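Local atomic coordinates of putative thioesterase (Syntrophus aciditrophicus SB, PDB entry 3HDU), a protein that probably hydrolyses thioesters, as a putative member of the hotdog-fold thioesterase superfamily related to the PaaI-type enzymes. Residues V42-M48 with R117-G123; I70-G75 with A148-Y154. All coordinates share one frame; numbering follows the deposited sequence.

Interaction 1. Residues V42-M48 with R117-G123; sequences VKLSFEM and REFVCTG
F46 and F119 form a hydrogen-bonded pair of two antiparallel strands, their side chains on the same face of the sheet. F46 N donates to F119 O over 2.7 Å, and the return bond from F119 N to F46 O is longer, at 3.1 Å. The same reciprocal pairing recurs at L44 with C121 and at V42 with G123, and M48 N bonds to R117 O beyond the last pair.

Among the apolar side chains, CB of F46 sits over one face of the F119 ring in a CH-pi contact, 3.7 Å from the ring centroid. F119 places its ring there by setting CG between its backbone N and carbonyl carbon (chi1 53°). The two rings are nearly parallel, at 19°, but slid apart so that they barely overlap; CB of C121 meets the edge of the F46 ring, and CG of M48 that of F119.

These strands are neighbours in the antiparallel sheet of a hotdog fold. The face bearing L44, F46 and C121 looks inward, where helix 58-85 touches L44, M48 and C121.

The other face is more polar. CE of K43, at the end of an extended chain, reaches CG2 of V120 at 3.5 Å. E47 and E118 lie side by side with stacked carboxylates, and E47 OE2 forms a weak salt bridge with R117 NE at 3.5 Å. M48 O sits over the centre of one face of the R117 guanidinium, 3.0 Å above that plane, without hydrogen-bond geometry. A leucine in place of R117 would probably leave E47 without its positive mate beside the like-charged E118, and M48 O without that cover.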
# COMPACT_ATOMS: atom_id res chain seq x y z
N VAL A 42 -12.23 13.95 15.69
CA VAL A 42 -11.59 14.37 16.95
C VAL A 42 -10.40 15.28 16.63
O VAL A 42 -9.91 15.28 15.50
CB VAL A 42 -11.11 13.17 17.82
CG1 VAL A 42 -12.28 12.25 18.15
CG2 VAL A 42 -9.99 12.39 17.13
N LYS A 43 -9.94 16.04 17.62
CA LYS A 43 -8.82 16.97 17.45
C LYS A 43 -8.01 17.08 18.75
O LYS A 43 -8.56 17.50 19.78
CB LYS A 43 -9.35 18.34 17.03
CG LYS A 43 -8.30 19.40 16.67
CD LYS A 43 -8.98 20.74 16.39
CE LYS A 43 -7.97 21.86 16.21
NZ LYS A 43 -8.64 23.21 16.20
N LEU A 44 -6.73 16.70 18.69
CA LEU A 44 -5.81 16.78 19.83
C LEU A 44 -4.69 17.78 19.52
O LEU A 44 -4.23 17.86 18.38
CB LEU A 44 -5.19 15.41 20.12
CG LEU A 44 -6.12 14.28 20.56
CD1 LEU A 44 -5.30 13.02 20.73
CD2 LEU A 44 -6.85 14.61 21.85
N SER A 45 -4.29 18.54 20.53
CA SER A 45 -3.15 19.47 20.43
C SER A 45 -2.07 18.94 21.36
O SER A 45 -2.38 18.46 22.46
CB SER A 45 -3.54 20.90 20.78
OG SER A 45 -4.03 21.00 22.10
N PHE A 46 -0.83 19.01 20.91
CA PHE A 46 0.33 18.50 21.64
C PHE A 46 1.34 19.61 21.88
O PHE A 46 1.37 20.58 21.13
CB PHE A 46 0.99 17.38 20.84
CG PHE A 46 0.09 16.20 20.61
CD1 PHE A 46 -0.76 16.15 19.50
CD2 PHE A 46 0.10 15.12 21.50
CE1 PHE A 46 -1.60 15.04 19.29
CE2 PHE A 46 -0.74 14.01 21.30
CZ PHE A 46 -1.58 13.96 20.19
N GLU A 47 2.15 19.45 22.93
CA GLU A 47 3.19 20.41 23.29
C GLU A 47 4.48 19.70 23.71
O GLU A 47 4.48 18.93 24.66
CB GLU A 47 2.72 21.33 24.42
CG GLU A 47 3.69 22.49 24.76
CD GLU A 47 3.21 23.38 25.90
OE1 GLU A 47 2.01 23.39 26.23
OE2 GLU A 47 4.07 24.09 26.47
N MSE A 48 5.57 19.98 22.99
CA MSE A 48 6.91 19.47 23.32
C MSE A 48 7.42 20.30 24.49
O MSE A 48 7.68 21.48 24.33
CB MSE A 48 7.88 19.67 22.15
CG MSE A 48 7.59 18.85 20.93
SE MSE A 48 8.18 17.04 21.19
CE MSE A 48 10.09 17.27 21.19
N ARG A 117 7.34 23.40 18.62
CA ARG A 117 6.98 23.09 20.01
C ARG A 117 5.56 22.52 20.11
O ARG A 117 5.37 21.43 20.65
CB ARG A 117 7.10 24.31 20.91
CG ARG A 117 7.05 23.93 22.38
CD ARG A 117 7.10 25.11 23.26
NE ARG A 117 6.96 24.73 24.67
CZ ARG A 117 7.94 24.30 25.48
NH1 ARG A 117 9.20 24.14 25.05
NH2 ARG A 117 7.66 24.01 26.75
N GLU A 118 4.58 23.28 19.61
CA GLU A 118 3.17 22.90 19.64
C GLU A 118 2.70 22.46 18.26
O GLU A 118 2.96 23.14 17.27
CB GLU A 118 2.30 24.05 20.17
CG GLU A 118 2.58 24.41 21.64
CD GLU A 118 1.71 25.55 22.19
OE1 GLU A 118 0.50 25.60 21.88
OE2 GLU A 118 2.24 26.38 22.96
N PHE A 119 2.05 21.30 18.21
CA PHE A 119 1.46 20.76 16.98
C PHE A 119 0.06 20.18 17.27
O PHE A 119 -0.20 19.71 18.38
CB PHE A 119 2.38 19.74 16.28
CG PHE A 119 2.86 18.63 17.16
CD1 PHE A 119 2.13 17.44 17.25
CD2 PHE A 119 4.05 18.76 17.87
CE1 PHE A 119 2.59 16.39 18.05
CE2 PHE A 119 4.51 17.71 18.69
CZ PHE A 119 3.77 16.52 18.78
N VAL A 120 -0.83 20.27 16.28
CA VAL A 120 -2.23 19.83 16.38
C VAL A 120 -2.49 18.72 15.36
O VAL A 120 -1.97 18.76 14.25
CB VAL A 120 -3.23 21.03 16.20
CG1 VAL A 120 -3.00 21.77 14.89
CG2 VAL A 120 -4.68 20.55 16.30
N CYS A 121 -3.27 17.72 15.78
CA CYS A 121 -3.62 16.56 14.96
C CYS A 121 -5.13 16.36 14.98
O CYS A 121 -5.72 16.30 16.06
CB CYS A 121 -2.91 15.33 15.51
SG CYS A 121 -3.13 13.84 14.52
N THR A 122 -5.74 16.28 13.80
CA THR A 122 -7.19 16.06 13.62
C THR A 122 -7.38 14.64 13.05
O THR A 122 -6.76 14.31 12.05
CB THR A 122 -7.80 17.08 12.64
OG1 THR A 122 -7.58 18.41 13.12
CG2 THR A 122 -9.30 16.85 12.47
N GLY A 123 -8.23 13.83 13.69
CA GLY A 123 -8.54 12.46 13.25
C GLY A 123 -9.94 12.37 12.69
O GLY A 123 -10.88 12.78 13.36

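Interaction 2. Residues I70-G75 with A148-Y154; sequences IDMTAG and AVGSVSY
The methyl group of A74 presses against V152, its CB 3.4 Å from CB of the valine, at the tight centre of a helix-on-sheet contact. V152 holds CG1 anti to its backbone N (chi1 -173°), and both branches straddle the alanine methyl; CG2 also meets CG2 of I70 at 3.8 Å.

Packing is equally close at Y154. CA of G75 lies over one face of the tyrosine ring, 3.6 Å from its centroid, in a CH-pi contact that brings the helix backbone directly onto the ring. The phenol OH bonds to D71 O at 2.7 Å, approaching from above the carbonyl plane, while G75 N reaches that oxygen from the opposite face in the ordinary helical bond. This buried carbonyl therefore has two donors. OD1 of D71 is 2.8 Å from Y154 OH, with the carboxylate and ring planes 16° apart, and it also takes part in a hydrogen bond with T103. M60 of the second subunit packs on Y154, and G64 of that subunit on D71.

Toward A148 the fit is looser: CD1 of I70 comes no nearer to CB of A148 than 4.2 Å, and its CG2 lies equally far from CA of G150. On the strand's other side, V149, S151 and S153 turn their side chains away from the helix; S151 is exposed, while V149 meets M104 of the third subunit.

Segments 70-75 and 148-154 run at 51° to each other, in keeping with a long helix wrapped by a curved antiparallel sheet, the hallmark of the hotdog fold.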
# COMPACT_ATOMS: atom_id res chain seq x y z
N ILE A 70 -0.22 10.79 16.20
CA ILE A 70 -1.17 10.29 15.18
C ILE A 70 -1.91 9.04 15.69
O ILE A 70 -3.13 8.95 15.55
CB ILE A 70 -0.45 10.03 13.81
CG1 ILE A 70 -0.10 11.38 13.15
CG2 ILE A 70 -1.33 9.22 12.86
CD1 ILE A 70 0.73 11.27 11.88
N ASP A 71 -1.16 8.12 16.30
CA ASP A 71 -1.72 6.89 16.88
C ASP A 71 -2.70 7.17 18.02
O ASP A 71 -3.73 6.50 18.13
CB ASP A 71 -0.59 5.96 17.37
CG ASP A 71 -1.09 4.57 17.76
OD1 ASP A 71 -1.97 4.02 17.07
OD2 ASP A 71 -0.58 4.01 18.75
N MSE A 72 -2.36 8.15 18.87
CA MSE A 72 -3.22 8.57 19.99
C MSE A 72 -4.50 9.25 19.50
O MSE A 72 -5.58 8.98 20.02
CB MSE A 72 -2.47 9.50 20.95
CG MSE A 72 -1.38 8.81 21.76
SE MSE A 72 -2.05 7.49 23.01
CE MSE A 72 -3.16 8.62 24.10
N THR A 73 -4.35 10.16 18.52
CA THR A 73 -5.49 10.86 17.90
C THR A 73 -6.43 9.85 17.25
O THR A 73 -7.65 9.93 17.43
CB THR A 73 -5.03 11.92 16.86
OG1 THR A 73 -4.14 12.86 17.48
CG2 THR A 73 -6.21 12.68 16.26
N ALA A 74 -5.84 8.90 16.51
CA ALA A 74 -6.60 7.82 15.85
C ALA A 74 -7.34 6.93 16.87
O ALA A 74 -8.48 6.54 16.64
CB ALA A 74 -5.68 6.97 14.97
N GLY A 75 -6.67 6.63 17.98
CA GLY A 75 -7.26 5.84 19.07
C GLY A 75 -8.49 6.47 19.69
O GLY A 75 -9.46 5.77 19.98
N ALA A 148 2.55 16.07 8.48
CA ALA A 148 2.36 14.62 8.30
C ALA A 148 0.89 14.22 8.16
O ALA A 148 0.01 14.92 8.64
CB ALA A 148 3.01 13.85 9.45
N VAL A 149 0.65 13.12 7.45
CA VAL A 149 -0.70 12.54 7.27
C VAL A 149 -0.61 11.08 7.67
O VAL A 149 0.44 10.44 7.46
CB VAL A 149 -1.26 12.69 5.83
CG1 VAL A 149 -1.28 14.16 5.42
CG2 VAL A 149 -0.46 11.87 4.81
N GLY A 150 -1.69 10.55 8.25
CA GLY A 150 -1.71 9.16 8.71
C GLY A 150 -2.99 8.41 8.40
O GLY A 150 -4.05 9.01 8.30
N SER A 151 -2.84 7.09 8.20
CA SER A 151 -3.94 6.15 8.04
C SER A 151 -3.71 5.14 9.16
O SER A 151 -2.65 4.50 9.20
CB SER A 151 -3.93 5.44 6.69
OG SER A 151 -4.08 6.37 5.64
N VAL A 152 -4.67 5.03 10.07
CA VAL A 152 -4.56 4.15 11.23
C VAL A 152 -5.80 3.26 11.35
O VAL A 152 -6.92 3.75 11.23
CB VAL A 152 -4.39 4.96 12.54
CG1 VAL A 152 -4.09 4.04 13.72
CG2 VAL A 152 -3.29 6.01 12.39
N SER A 153 -5.58 1.96 11.59
CA SER A 153 -6.66 0.99 11.82
C SER A 153 -6.61 0.53 13.28
O SER A 153 -5.55 0.09 13.74
CB SER A 153 -6.54 -0.22 10.90
OG SER A 153 -7.13 0.05 9.64
N TYR A 154 -7.74 0.68 13.98
CA TYR A 154 -7.93 0.20 15.36
C TYR A 154 -8.93 -0.95 15.39
O TYR A 154 -9.89 -0.96 14.61
CB TYR A 154 -8.40 1.33 16.29
CG TYR A 154 -7.27 2.03 16.98
CD1 TYR A 154 -6.61 3.10 16.38
CD2 TYR A 154 -6.84 1.61 18.25
CE1 TYR A 154 -5.54 3.74 17.02
CE2 TYR A 154 -5.78 2.24 18.90
CZ TYR A 154 -5.13 3.31 18.28
OH TYR A 154 -4.09 3.93 18.91

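Overall arrangement
Both contacts build the same sheet-and-helix unit and meet at T73, whose OG1 lies 3.3 Å from SG of C121, so that helix 58-85 touches interaction 1 on one flank and forms half of interaction 2. Interaction 1 is strand against strand: a regular ladder of backbone bonds, with one apolar face toward the helix and one partly exposed face carrying charges. Interaction 2 is helix against strand and largely buried, eight of its nine touching residues being so, relying on close apolar packing with a single hydrogen bond across it. Subunit contacts differ too: neighbouring copies reach interaction 2, whereas no other chain of the assembly touches the segments of interaction 1.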